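Local coordinates for oxysterol-binding protein homolog 1 (PDB 5H28), which carries sterols and other lipids between membranes without vesicles, and whose ankyrin-repeat domain, described here, targets it to the nucleus-vacuole junction by interacting with NVJ1, at residues K195-I200 with L225-N230; E164-S169 with E174-N179; E59-W64 with L106-I111; L7-A12 with D23-Q28; A48-P53 with L90-Y95. All blocks are in the same frame, centred on the assembly; numbering follows the deposited sequence.

Contact 1 of 5, residues K195-I200 with L225-N230; sequences KKRDVI and LVRKVN
Lys195 and Leu225 both set CG beside their own backbone N (chi1 -69° and -63°), which brings CG of Lys195 to 4.0 Å from CB of Leu225. The lysine chain then bends at chi3, and its methylenes pass over the CD1 methyl of Leu225, with CE 4.2 Å from it. Only the aliphatic part of the lysine serves this contact; its NZ pairs with Glu192. Farther along, CD of Arg227 lies 4.5 Å from NE of Arg197. The two guanidinium groups bear like charges, NH1 of Arg197 standing 5.7 Å from NH1 of Arg227, and Asp243, which salt-bridges NE of Arg197 and also touches Arg227, probably eases their proximity. Arg197 has positive phi and is the C-prime residue of a Schellman motif, turning the chain out of helix 189-196 within the third predicted ankyrin repeat. Leu225 meets His191 and Val194 of that helix, while Val226 reaches Leu250 of helix 241-256, so the loop lies against both helices.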
# COMPACT_ATOMS: atom_id res chain seq x y z
N LYS A 195 -21.71 15.91 7.48
CA LYS A 195 -23.12 15.72 7.80
C LYS A 195 -23.29 15.19 9.22
O LYS A 195 -24.27 15.51 9.90
CB LYS A 195 -23.78 14.78 6.78
CG LYS A 195 -23.91 15.41 5.40
CD LYS A 195 -24.58 14.50 4.38
CE LYS A 195 -23.66 13.37 3.94
NZ LYS A 195 -24.26 12.60 2.81
N LYS A 196 -22.33 14.38 9.68
CA LYS A 196 -22.38 13.81 11.02
C LYS A 196 -22.00 14.88 12.05
O LYS A 196 -22.31 14.75 13.24
CB LYS A 196 -21.40 12.62 11.13
CG LYS A 196 -21.63 11.69 12.32
CD LYS A 196 -20.67 10.50 12.27
CE LYS A 196 -21.05 9.41 13.26
NZ LYS A 196 -20.99 9.86 14.68
N ARG A 197 -21.34 15.94 11.58
CA ARG A 197 -20.91 17.05 12.42
C ARG A 197 -19.80 16.66 13.41
O ARG A 197 -19.68 17.24 14.49
CB ARG A 197 -22.11 17.66 13.14
CG ARG A 197 -23.13 18.25 12.17
CD ARG A 197 -24.43 18.72 12.82
NE ARG A 197 -24.28 19.94 13.60
CZ ARG A 197 -24.23 19.98 14.93
NH1 ARG A 197 -24.09 21.14 15.55
NH2 ARG A 197 -24.33 18.86 15.63
N ASP A 198 -19.00 15.67 13.02
CA ASP A 198 -17.87 15.19 13.82
C ASP A 198 -16.68 15.99 13.31
O ASP A 198 -16.00 15.57 12.37
CB ASP A 198 -17.64 13.70 13.58
CG ASP A 198 -16.53 13.12 14.45
OD1 ASP A 198 -15.71 13.88 14.99
OD2 ASP A 198 -16.48 11.87 14.57
N VAL A 199 -16.43 17.15 13.92
CA VAL A 199 -15.34 18.02 13.47
C VAL A 199 -13.95 17.41 13.62
O VAL A 199 -13.09 17.60 12.75
CB VAL A 199 -15.38 19.37 14.21
CG1 VAL A 199 -14.32 20.31 13.63
CG2 VAL A 199 -16.76 20.00 14.05
N ILE A 200 -13.70 16.68 14.70
CA ILE A 200 -12.40 16.06 14.88
C ILE A 200 -12.10 15.10 13.74
O ILE A 200 -11.00 15.10 13.19
CB ILE A 200 -12.31 15.31 16.24
CG1 ILE A 200 -12.31 16.33 17.38
CG2 ILE A 200 -11.06 14.44 16.29
CD1 ILE A 200 -12.23 15.71 18.76
N LEU A 225 -22.67 21.01 2.74
CA LEU A 225 -23.36 20.06 3.61
C LEU A 225 -23.39 20.55 5.06
O LEU A 225 -23.90 19.87 5.96
CB LEU A 225 -22.70 18.69 3.51
CG LEU A 225 -22.80 18.07 2.12
CD1 LEU A 225 -22.04 16.75 2.08
CD2 LEU A 225 -24.26 17.85 1.74
N VAL A 226 -22.81 21.73 5.29
CA VAL A 226 -22.81 22.33 6.61
C VAL A 226 -24.18 22.97 6.78
O VAL A 226 -24.78 23.42 5.80
CB VAL A 226 -21.73 23.44 6.72
CG1 VAL A 226 -21.83 24.15 8.06
CG2 VAL A 226 -20.34 22.83 6.57
N ARG A 227 -24.69 23.00 8.01
CA ARG A 227 -25.99 23.62 8.27
C ARG A 227 -25.96 25.05 7.75
O ARG A 227 -24.97 25.76 7.92
CB ARG A 227 -26.30 23.65 9.77
CG ARG A 227 -26.71 22.33 10.39
CD ARG A 227 -27.36 22.58 11.74
NE ARG A 227 -28.62 23.30 11.60
CZ ARG A 227 -29.23 23.96 12.58
NH1 ARG A 227 -28.69 24.01 13.79
NH2 ARG A 227 -30.39 24.57 12.36
N LYS A 228 -27.06 25.47 7.13
CA LYS A 228 -27.14 26.82 6.59
C LYS A 228 -27.29 27.85 7.71
O LYS A 228 -28.40 28.20 8.09
CB LYS A 228 -28.33 26.94 5.64
CG LYS A 228 -28.36 25.92 4.51
CD LYS A 228 -27.12 26.00 3.63
CE LYS A 228 -27.31 25.19 2.35
NZ LYS A 228 -27.74 23.79 2.63
N VAL A 229 -26.17 28.33 8.24
CA VAL A 229 -26.22 29.32 9.31
C VAL A 229 -25.50 30.60 8.89
O VAL A 229 -24.56 30.57 8.09
CB VAL A 229 -25.60 28.77 10.61
CG1 VAL A 229 -24.08 28.78 10.54
CG2 VAL A 229 -26.11 29.58 11.79
N ASN A 230 -25.93 31.73 9.45
CA ASN A 230 -25.38 33.04 9.12
C ASN A 230 -24.07 33.46 9.80
O ASN A 230 -23.11 33.83 9.12
CB ASN A 230 -26.43 34.12 9.40
CG ASN A 230 -27.73 33.89 8.64
OD1 ASN A 230 -28.70 34.63 8.81
ND2 ASN A 230 -27.76 32.85 7.81

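Contact 2 of 5, residues E164-S169 with E174-N179; sequences ESILSS and ELLDIN
Leu167 of helix 160-167 and Leu176, the first residue to leave the short helix 172-175, bring the two backbones nearest, with 8.2 Å between their CA atoms. That spacing leaves the contact to side chains. Leu176 swings CG opposite its backbone N (chi1 175°) and extends CD2 between two residues of the helix. This methyl lies 3.6 Å from CG2 of Ile166 and 4.0 Å from CD2 of Leu167, whose side chain runs nearly at right angles to that of Leu176. The other methyl of Leu167, CD1, is used separately, 4.3 Å from CD1 of Ile178. Helices 160-167 and 172-175 thus form a short helix-turn-helix connection in the all-helical ankyrin domain, and an Asx turn leads out of it: Asp177 OD1 accepts from Asn179 N at 2.9 Å, the N-H coming from above the carboxylate plane. Four residues after Glu164, the Ser168 hydroxyl donates from OG to Glu164 O at 2.7 Å. Ser169 OG then caps the backbone N of Asn172, starting the turn that leads into helix 172-175. Helix 130-156 lies against one part of the apolar cluster, Glu150 and Ala154 touching Ile166 and Phe151 touching Leu176. Helix 199-207 approaches another, with Trp204 on Leu167 and Leu205 on Ile178.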
# COMPACT_ATOMS: atom_id res chain seq x y z
N GLU A 164 -5.19 4.80 11.02
CA GLU A 164 -3.78 5.11 10.82
C GLU A 164 -3.10 3.98 10.04
O GLU A 164 -2.34 4.23 9.11
CB GLU A 164 -3.08 5.29 12.17
CG GLU A 164 -3.42 6.57 12.92
CD GLU A 164 -2.87 7.82 12.25
OE1 GLU A 164 -1.74 7.77 11.72
OE2 GLU A 164 -3.56 8.86 12.27
N SER A 165 -3.39 2.75 10.43
CA SER A 165 -2.80 1.58 9.76
C SER A 165 -3.26 1.45 8.31
O SER A 165 -2.49 1.05 7.44
CB SER A 165 -3.15 0.30 10.53
OG SER A 165 -2.42 0.22 11.75
N ILE A 166 -4.52 1.80 8.05
CA ILE A 166 -5.05 1.70 6.70
C ILE A 166 -4.44 2.72 5.75
O ILE A 166 -4.00 2.37 4.66
CB ILE A 166 -6.59 1.88 6.70
CG1 ILE A 166 -7.24 0.74 7.48
CG2 ILE A 166 -7.11 1.90 5.26
CD1 ILE A 166 -8.70 0.98 7.78
N LEU A 167 -4.41 3.98 6.17
CA LEU A 167 -3.87 5.02 5.30
C LEU A 167 -2.35 5.05 5.20
O LEU A 167 -1.81 5.65 4.27
CB LEU A 167 -4.41 6.39 5.72
CG LEU A 167 -5.94 6.52 5.60
CD1 LEU A 167 -6.35 7.97 5.78
CD2 LEU A 167 -6.39 6.03 4.23
N SER A 168 -1.66 4.41 6.14
CA SER A 168 -0.20 4.39 6.11
C SER A 168 0.32 3.26 5.22
O SER A 168 1.52 3.17 4.96
CB SER A 168 0.36 4.25 7.53
OG SER A 168 -0.10 3.07 8.16
N SER A 169 -0.58 2.40 4.76
CA SER A 169 -0.22 1.28 3.90
C SER A 169 0.22 1.74 2.51
O SER A 169 -0.52 2.44 1.82
CB SER A 169 -1.41 0.33 3.74
OG SER A 169 -1.25 -0.51 2.61
N GLU A 174 -2.58 3.91 -3.33
CA GLU A 174 -3.11 3.92 -4.69
C GLU A 174 -4.40 3.12 -4.88
O GLU A 174 -5.13 3.34 -5.84
CB GLU A 174 -2.06 3.40 -5.68
CG GLU A 174 -1.39 4.49 -6.51
CD GLU A 174 -0.61 5.48 -5.68
OE1 GLU A 174 0.34 5.06 -4.99
OE2 GLU A 174 -0.96 6.68 -5.71
N LEU A 175 -4.69 2.19 -3.96
CA LEU A 175 -5.89 1.37 -4.10
C LEU A 175 -7.09 1.82 -3.27
O LEU A 175 -8.17 1.25 -3.39
CB LEU A 175 -5.57 -0.10 -3.82
CG LEU A 175 -4.63 -0.72 -4.86
CD1 LEU A 175 -4.50 -2.21 -4.60
CD2 LEU A 175 -5.18 -0.48 -6.27
N LEU A 176 -6.88 2.81 -2.41
CA LEU A 176 -7.95 3.36 -1.60
C LEU A 176 -7.89 4.87 -1.75
O LEU A 176 -6.96 5.51 -1.25
CB LEU A 176 -7.79 2.98 -0.12
CG LEU A 176 -8.83 3.63 0.80
CD1 LEU A 176 -10.24 3.17 0.41
CD2 LEU A 176 -8.55 3.27 2.25
N ASP A 177 -8.86 5.43 -2.45
CA ASP A 177 -8.91 6.87 -2.67
C ASP A 177 -9.83 7.52 -1.65
O ASP A 177 -11.05 7.34 -1.69
CB ASP A 177 -9.40 7.16 -4.09
CG ASP A 177 -9.42 8.64 -4.42
OD1 ASP A 177 -8.94 9.46 -3.60
OD2 ASP A 177 -9.91 8.99 -5.51
N ILE A 178 -9.24 8.26 -0.72
CA ILE A 178 -10.00 8.93 0.33
C ILE A 178 -11.01 9.90 -0.28
O ILE A 178 -12.03 10.21 0.34
CB ILE A 178 -9.04 9.67 1.30
CG1 ILE A 178 -9.80 10.12 2.55
CG2 ILE A 178 -8.39 10.86 0.61
CD1 ILE A 178 -8.90 10.68 3.64
N ASN A 179 -10.74 10.36 -1.50
CA ASN A 179 -11.63 11.29 -2.18
C ASN A 179 -12.59 10.64 -3.17
O ASN A 179 -13.39 11.32 -3.81
CB ASN A 179 -10.82 12.37 -2.89
CG ASN A 179 -10.12 13.28 -1.93
OD1 ASN A 179 -10.75 13.89 -1.06
ND2 ASN A 179 -8.80 13.39 -2.06

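Contact 3 of 5, residues E59-W64 with L106-I111; sequences EIVHHW and LDQPTI
The His62 ring and the Gln108 amide stand almost perpendicular, their planes 81° apart, with OE1 of Gln108 4.2 Å from ring atom CE1. Within 59-64, CB of His63 lies over one face of the Trp64 indole, 3.6 Å above its plane. The edge of the His63 ring has OE1 of Glu59 in its plane, and ND1 donates to Glu59 O. Phe18 of helix 18-28 also meets both of these rings. Across the contact, Val61 directs CG1 at the same amide oxygen, 4.0 Å from OE1 of Gln108. A bend at chi2 (-48°) folds the Gln108 chain, and its NE2 bonds to Phe104 O of helix 99-106. Gln108 also opens a type I turn that closes at Ile111. The contact thus joins the first two predicted ankyrin repeats without a hydrogen bond between the segments. With NE2 held by its own repeat, the glutamine offers its carbonyl end to a valine methyl and a ring carbon, through van der Waals approach alone.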
# COMPACT_ATOMS: atom_id res chain seq x y z
N GLU A 59 9.75 -20.33 1.66
CA GLU A 59 10.57 -20.31 2.86
C GLU A 59 11.30 -18.98 3.02
O GLU A 59 11.41 -18.45 4.12
CB GLU A 59 11.60 -21.44 2.85
CG GLU A 59 11.02 -22.85 2.90
CD GLU A 59 10.17 -23.10 4.14
OE1 GLU A 59 10.53 -22.61 5.23
OE2 GLU A 59 9.15 -23.81 4.01
N ILE A 60 11.79 -18.43 1.91
CA ILE A 60 12.49 -17.15 1.96
C ILE A 60 11.55 -16.06 2.48
O ILE A 60 11.91 -15.29 3.37
CB ILE A 60 12.99 -16.74 0.55
CG1 ILE A 60 14.17 -17.63 0.14
CG2 ILE A 60 13.40 -15.28 0.54
CD1 ILE A 60 14.61 -17.42 -1.29
N VAL A 61 10.34 -16.02 1.94
CA VAL A 61 9.37 -15.02 2.35
C VAL A 61 8.90 -15.18 3.79
O VAL A 61 8.85 -14.21 4.55
CB VAL A 61 8.15 -15.01 1.40
CG1 VAL A 61 7.05 -14.13 1.96
CG2 VAL A 61 8.57 -14.51 0.02
N HIS A 62 8.56 -16.41 4.18
CA HIS A 62 8.08 -16.63 5.54
C HIS A 62 9.16 -16.48 6.60
O HIS A 62 8.86 -16.14 7.75
CB HIS A 62 7.43 -18.01 5.65
CG HIS A 62 6.10 -18.10 4.96
ND1 HIS A 62 5.06 -17.23 5.23
CD2 HIS A 62 5.64 -18.94 4.01
CE1 HIS A 62 4.02 -17.54 4.48
NE2 HIS A 62 4.35 -18.58 3.73
N HIS A 63 10.41 -16.70 6.23
CA HIS A 63 11.52 -16.57 7.17
C HIS A 63 12.07 -15.16 7.35
O HIS A 63 12.31 -14.73 8.47
CB HIS A 63 12.71 -17.44 6.75
CG HIS A 63 12.63 -18.87 7.20
ND1 HIS A 63 11.81 -19.80 6.60
CD2 HIS A 63 13.27 -19.52 8.20
CE1 HIS A 63 11.95 -20.96 7.20
NE2 HIS A 63 12.83 -20.82 8.18
N TRP A 64 12.24 -14.45 6.24
CA TRP A 64 12.88 -13.14 6.30
C TRP A 64 12.17 -11.85 5.91
O TRP A 64 12.82 -10.82 5.76
CB TRP A 64 14.19 -13.26 5.52
CG TRP A 64 15.01 -14.41 6.01
CD1 TRP A 64 15.31 -14.70 7.31
CD2 TRP A 64 15.64 -15.44 5.22
NE1 TRP A 64 16.08 -15.83 7.39
CE2 TRP A 64 16.30 -16.31 6.12
CE3 TRP A 64 15.72 -15.70 3.85
CZ2 TRP A 64 17.03 -17.42 5.69
CZ3 TRP A 64 16.44 -16.82 3.42
CH2 TRP A 64 17.08 -17.66 4.35
N LEU A 106 0.73 -11.94 -4.12
CA LEU A 106 -0.46 -11.10 -3.98
C LEU A 106 -1.23 -11.39 -2.70
O LEU A 106 -2.06 -10.58 -2.28
CB LEU A 106 -1.37 -11.26 -5.20
CG LEU A 106 -0.85 -10.58 -6.47
CD1 LEU A 106 -1.75 -10.88 -7.64
CD2 LEU A 106 -0.75 -9.08 -6.24
N ASP A 107 -0.97 -12.54 -2.07
CA ASP A 107 -1.66 -12.88 -0.83
C ASP A 107 -0.89 -12.45 0.42
O ASP A 107 -1.36 -12.64 1.54
CB ASP A 107 -1.93 -14.39 -0.75
CG ASP A 107 -3.02 -14.85 -1.70
OD1 ASP A 107 -3.92 -14.04 -2.01
OD2 ASP A 107 -2.98 -16.03 -2.11
N GLN A 108 0.29 -11.88 0.24
CA GLN A 108 1.10 -11.46 1.38
C GLN A 108 0.67 -10.12 1.95
O GLN A 108 0.31 -9.20 1.21
CB GLN A 108 2.58 -11.41 0.99
CG GLN A 108 3.11 -12.73 0.49
CD GLN A 108 2.72 -13.88 1.40
OE1 GLN A 108 3.14 -13.94 2.56
NE2 GLN A 108 1.89 -14.79 0.89
N PRO A 109 0.70 -9.98 3.28
CA PRO A 109 0.31 -8.77 4.00
C PRO A 109 0.99 -7.47 3.54
O PRO A 109 0.34 -6.43 3.47
CB PRO A 109 0.66 -9.10 5.45
CG PRO A 109 0.43 -10.57 5.51
CD PRO A 109 1.06 -11.05 4.23
N THR A 110 2.27 -7.54 3.21
CA THR A 110 3.01 -6.34 2.82
C THR A 110 3.19 -6.10 1.33
O THR A 110 3.92 -5.19 0.94
CB THR A 110 4.41 -6.32 3.46
OG1 THR A 110 5.19 -7.40 2.93
CG2 THR A 110 4.32 -6.45 4.96
N ILE A 111 2.53 -6.89 0.49
CA ILE A 111 2.69 -6.71 -0.95
C ILE A 111 2.13 -5.38 -1.44
O ILE A 111 1.13 -4.88 -0.91
CB ILE A 111 2.00 -7.87 -1.73
CG1 ILE A 111 2.51 -7.91 -3.17
CG2 ILE A 111 0.48 -7.69 -1.72
CD1 ILE A 111 3.96 -8.33 -3.30

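Contact 4 of 5, residues L7-A12 with D23-Q28; sequences LKLLDA and DLLKKQ
Lys8 and Leu24 face each other within a helical hairpin formed by helices 2-15 and 18-28, whose local axes run antiparallel at 156° and approach to 11.2 Å. At that spacing long side chains must bridge the gap, and Lys8 does so with a two-part conformation. Its first half is extended, CG pointing away from the backbone N (chi1 178°); its second half bends at both chi3 and chi4, curling NZ back toward the end of helix 18-28. There NZ donates to OE1 of Gln28, whose own chain runs straight beyond CG, so an extended glutamine receives a hooked lysine. At 2.5 Å the NZ to OE1 distance is shorter than such a bond should be, so its exact geometry is doubtful. One turn earlier, Leu24 lays its methyls against the lysine methylenes, and Phe29 touches both side chains. The deeper part of the interface is apolar: CD1 of Leu9 lies 4.3 Å from CD1 of Leu25, both leucines also meeting Met44 of helix 44-51. The hairpin is thereby joined to the first predicted ankyrin repeat, its polar lysine-glutamine pair lying away from these buried leucines. The isobutyl group of Leu24 meets the lysine chain with both branches, CD2 at 3.9 Å and CD1 at 4.1 Å from Lys8 CD.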
# COMPACT_ATOMS: atom_id res chain seq x y z
N LEU A 7 26.80 -15.25 -8.18
CA LEU A 7 26.93 -16.57 -8.78
C LEU A 7 26.71 -17.65 -7.72
O LEU A 7 26.08 -18.67 -7.98
CB LEU A 7 28.33 -16.72 -9.40
CG LEU A 7 28.60 -18.00 -10.19
CD1 LEU A 7 27.72 -18.03 -11.44
CD2 LEU A 7 30.07 -18.06 -10.58
N LYS A 8 27.26 -17.41 -6.53
CA LYS A 8 27.14 -18.34 -5.41
C LYS A 8 25.68 -18.50 -5.00
O LYS A 8 25.20 -19.62 -4.79
CB LYS A 8 27.94 -17.80 -4.21
CG LYS A 8 27.86 -18.64 -2.95
CD LYS A 8 28.39 -17.89 -1.74
CE LYS A 8 29.85 -17.49 -1.91
NZ LYS A 8 30.74 -18.68 -1.97
N LEU A 9 24.97 -17.39 -4.88
CA LEU A 9 23.58 -17.42 -4.49
C LEU A 9 22.71 -18.10 -5.53
O LEU A 9 21.85 -18.93 -5.20
CB LEU A 9 23.07 -15.99 -4.23
CG LEU A 9 21.60 -15.86 -3.85
CD1 LEU A 9 21.31 -16.71 -2.62
CD2 LEU A 9 21.27 -14.39 -3.57
N LEU A 10 22.92 -17.76 -6.80
CA LEU A 10 22.14 -18.36 -7.87
C LEU A 10 22.35 -19.87 -7.92
O LEU A 10 21.42 -20.63 -8.19
CB LEU A 10 22.51 -17.73 -9.22
CG LEU A 10 21.90 -16.36 -9.48
CD1 LEU A 10 22.59 -15.69 -10.66
CD2 LEU A 10 20.41 -16.52 -9.75
N ASP A 11 23.58 -20.32 -7.64
CA ASP A 11 23.89 -21.74 -7.67
C ASP A 11 23.09 -22.48 -6.61
O ASP A 11 22.52 -23.55 -6.87
CB ASP A 11 25.39 -21.95 -7.45
CG ASP A 11 25.84 -23.38 -7.76
OD1 ASP A 11 25.56 -23.86 -8.87
OD2 ASP A 11 26.47 -24.00 -6.89
N ALA A 12 23.04 -21.91 -5.41
CA ALA A 12 22.29 -22.52 -4.31
C ALA A 12 20.79 -22.50 -4.60
O ALA A 12 20.08 -23.47 -4.32
CB ALA A 12 22.59 -21.78 -3.01
N ASP A 23 22.02 -22.49 5.36
CA ASP A 23 23.36 -22.72 5.87
C ASP A 23 24.39 -21.90 5.09
O ASP A 23 25.33 -21.37 5.66
CB ASP A 23 23.71 -24.21 5.79
CG ASP A 23 23.05 -25.02 6.90
OD1 ASP A 23 23.31 -24.71 8.08
OD2 ASP A 23 22.29 -25.96 6.58
N LEU A 24 24.20 -21.81 3.78
CA LEU A 24 25.10 -21.05 2.92
C LEU A 24 25.14 -19.58 3.34
O LEU A 24 26.21 -18.99 3.47
CB LEU A 24 24.64 -21.18 1.46
CG LEU A 24 25.41 -20.45 0.35
CD1 LEU A 24 25.11 -18.97 0.40
CD2 LEU A 24 26.90 -20.72 0.47
N LEU A 25 23.97 -19.00 3.55
CA LEU A 25 23.88 -17.60 3.97
C LEU A 25 24.49 -17.41 5.35
O LEU A 25 25.25 -16.47 5.59
CB LEU A 25 22.41 -17.16 3.99
CG LEU A 25 21.79 -16.64 2.69
CD1 LEU A 25 22.26 -17.43 1.48
CD2 LEU A 25 20.28 -16.68 2.83
N LYS A 26 24.17 -18.33 6.26
CA LYS A 26 24.66 -18.27 7.63
C LYS A 26 26.18 -18.32 7.73
O LYS A 26 26.77 -17.67 8.60
CB LYS A 26 24.03 -19.41 8.43
CG LYS A 26 24.24 -19.34 9.93
CD LYS A 26 23.38 -20.40 10.64
CE LYS A 26 23.54 -20.34 12.15
NZ LYS A 26 22.68 -21.34 12.84
N LYS A 27 26.83 -19.07 6.85
CA LYS A 27 28.29 -19.21 6.90
C LYS A 27 29.09 -18.42 5.87
O LYS A 27 30.23 -18.02 6.14
CB LYS A 27 28.68 -20.69 6.79
CG LYS A 27 28.12 -21.56 7.90
CD LYS A 27 27.10 -22.55 7.37
CE LYS A 27 26.31 -23.16 8.50
NZ LYS A 27 25.60 -22.11 9.27
N GLN A 28 28.53 -18.18 4.69
CA GLN A 28 29.27 -17.47 3.65
C GLN A 28 28.85 -16.03 3.38
O GLN A 28 29.65 -15.24 2.87
CB GLN A 28 29.25 -18.29 2.37
CG GLN A 28 30.08 -19.57 2.48
CD GLN A 28 30.00 -20.43 1.24
OE1 GLN A 28 30.05 -19.94 0.12
NE2 GLN A 28 29.88 -21.74 1.44

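Contact 5 of 5, residues A48-P53 with L90-Y95; sequences AVQVAP and LHIAAY
Val49 packs so closely on Ala93 that their CA atoms are 6.0 Å apart, and its CG1 methyl reaches the backbone of helix 89-95 itself. CG1 of Val49 sits 3.5 Å from the CA of Ala93, and touches its CB and backbone N as well. A chi1 of 167° turns CG1 to the far side of the valine from its N. Only a methyl stands on the alanine, so nothing larger holds the helices apart here, and Ile101 of helix 99-106 lies against both residues. Such close stacking of corresponding helices from consecutive repeats builds the ankyrin solenoid; here helix 44-51 of the first predicted repeat meets helix 89-95 of the second. Towards the partly exposed side, CG2 of Ile92 touches both Val49 and Gln50. It lies 4.0 Å from CG1 of Val49, and its approach to CG of Gln50 is still close, at 3.5 Å. The looser part is the outer end of the glutamine, which extends past the isoleucine with NE2 4.0 Å from CG2 of Ile92. Polar ties come from just after helix 89-95: Gln96 NE2 bonds to Gln50 O, and Arg98 NH1 to the carbonyls of Val49 and Ala52.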
# COMPACT_ATOMS: atom_id res chain seq x y z
N ALA A 48 15.45 -15.65 -6.69
CA ALA A 48 14.72 -16.86 -6.36
C ALA A 48 13.52 -17.01 -7.29
O ALA A 48 13.21 -18.10 -7.74
CB ALA A 48 14.27 -16.84 -4.92
N VAL A 49 12.83 -15.90 -7.56
CA VAL A 49 11.68 -15.93 -8.45
C VAL A 49 12.11 -16.40 -9.84
O VAL A 49 11.35 -17.05 -10.55
CB VAL A 49 11.01 -14.54 -8.55
CG1 VAL A 49 10.02 -14.50 -9.71
CG2 VAL A 49 10.31 -14.21 -7.25
N GLN A 50 13.35 -16.09 -10.21
CA GLN A 50 13.83 -16.48 -11.53
C GLN A 50 14.29 -17.93 -11.66
O GLN A 50 14.15 -18.52 -12.73
CB GLN A 50 14.98 -15.56 -11.96
CG GLN A 50 14.58 -14.12 -12.15
CD GLN A 50 15.66 -13.31 -12.83
OE1 GLN A 50 16.80 -13.24 -12.37
NE2 GLN A 50 15.31 -12.68 -13.94
N VAL A 51 14.82 -18.51 -10.59
CA VAL A 51 15.35 -19.87 -10.70
C VAL A 51 14.94 -20.94 -9.70
O VAL A 51 15.08 -22.13 -9.98
CB VAL A 51 16.91 -19.84 -10.68
CG1 VAL A 51 17.43 -18.77 -11.63
CG2 VAL A 51 17.42 -19.60 -9.26
N ALA A 52 14.42 -20.54 -8.55
CA ALA A 52 14.08 -21.50 -7.50
C ALA A 52 12.67 -22.09 -7.47
O ALA A 52 11.73 -21.52 -8.01
CB ALA A 52 14.39 -20.87 -6.14
N PRO A 53 12.53 -23.26 -6.82
CA PRO A 53 11.24 -23.94 -6.70
C PRO A 53 10.35 -23.15 -5.75
O PRO A 53 10.84 -22.39 -4.90
CB PRO A 53 11.61 -25.30 -6.10
CG PRO A 53 13.02 -25.50 -6.56
CD PRO A 53 13.62 -24.13 -6.37
N LEU A 90 7.44 -9.22 -7.96
CA LEU A 90 6.15 -9.46 -8.61
C LEU A 90 6.25 -9.16 -10.11
O LEU A 90 5.67 -9.87 -10.92
CB LEU A 90 5.06 -8.59 -7.97
CG LEU A 90 3.63 -8.82 -8.46
CD1 LEU A 90 3.16 -10.23 -8.11
CD2 LEU A 90 2.72 -7.78 -7.82
N HIS A 91 7.00 -8.12 -10.48
CA HIS A 91 7.17 -7.79 -11.90
C HIS A 91 7.88 -8.94 -12.60
O HIS A 91 7.50 -9.35 -13.70
CB HIS A 91 8.06 -6.55 -12.09
CG HIS A 91 7.36 -5.24 -11.87
ND1 HIS A 91 7.25 -4.66 -10.63
CD2 HIS A 91 6.81 -4.37 -12.74
CE1 HIS A 91 6.67 -3.49 -10.74
NE2 HIS A 91 6.39 -3.28 -12.02
N ILE A 92 8.92 -9.46 -11.95
CA ILE A 92 9.69 -10.55 -12.51
C ILE A 92 8.86 -11.82 -12.62
O ILE A 92 8.90 -12.51 -13.64
CB ILE A 92 10.95 -10.83 -11.64
CG1 ILE A 92 11.80 -9.56 -11.51
CG2 ILE A 92 11.76 -11.97 -12.23
CD1 ILE A 92 12.30 -8.97 -12.82
N ALA A 93 8.09 -12.13 -11.58
CA ALA A 93 7.25 -13.32 -11.59
C ALA A 93 6.19 -13.25 -12.68
O ALA A 93 5.92 -14.25 -13.36
CB ALA A 93 6.60 -13.50 -10.23
N ALA A 94 5.59 -12.08 -12.85
CA ALA A 94 4.55 -11.89 -13.86
C ALA A 94 5.13 -12.05 -15.26
O ALA A 94 4.57 -12.75 -16.10
CB ALA A 94 3.92 -10.51 -13.71
N TYR A 95 6.27 -11.41 -15.51
CA TYR A 95 6.88 -11.50 -16.82
C TYR A 95 7.32 -12.93 -17.16
O TYR A 95 7.18 -13.37 -18.30
CB TYR A 95 8.08 -10.57 -16.93
CG TYR A 95 8.73 -10.63 -18.29
CD1 TYR A 95 8.07 -10.14 -19.41
CD2 TYR A 95 9.96 -11.26 -18.46
CE1 TYR A 95 8.62 -10.27 -20.69
CE2 TYR A 95 10.52 -11.40 -19.73
CZ TYR A 95 9.85 -10.91 -20.83
OH TYR A 95 10.39 -11.06 -22.08

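How the contacts relate
From the N terminus, contact 4 closes first, a short loop between helices 2-15 and 18-28. Contacts 5 and 3 follow and cross, their segments alternating along the chain, and so bind the first two predicted repeats twice. They also touch each other, Ile60 packing on Ala48 and Leu106 on Leu90, and contact 4 joins them through Leu25 against Trp64 and Leu10 against Val51. Contact 2 then closes a very short loop close to the centre of the chain in space. Contact 1 ends the series, joining the third predicted repeat (195-200) to the loop that precedes helix 241-256, its centre about 63 Å from that of contact 4. None nests inside another, as suits an elongated repeat domain.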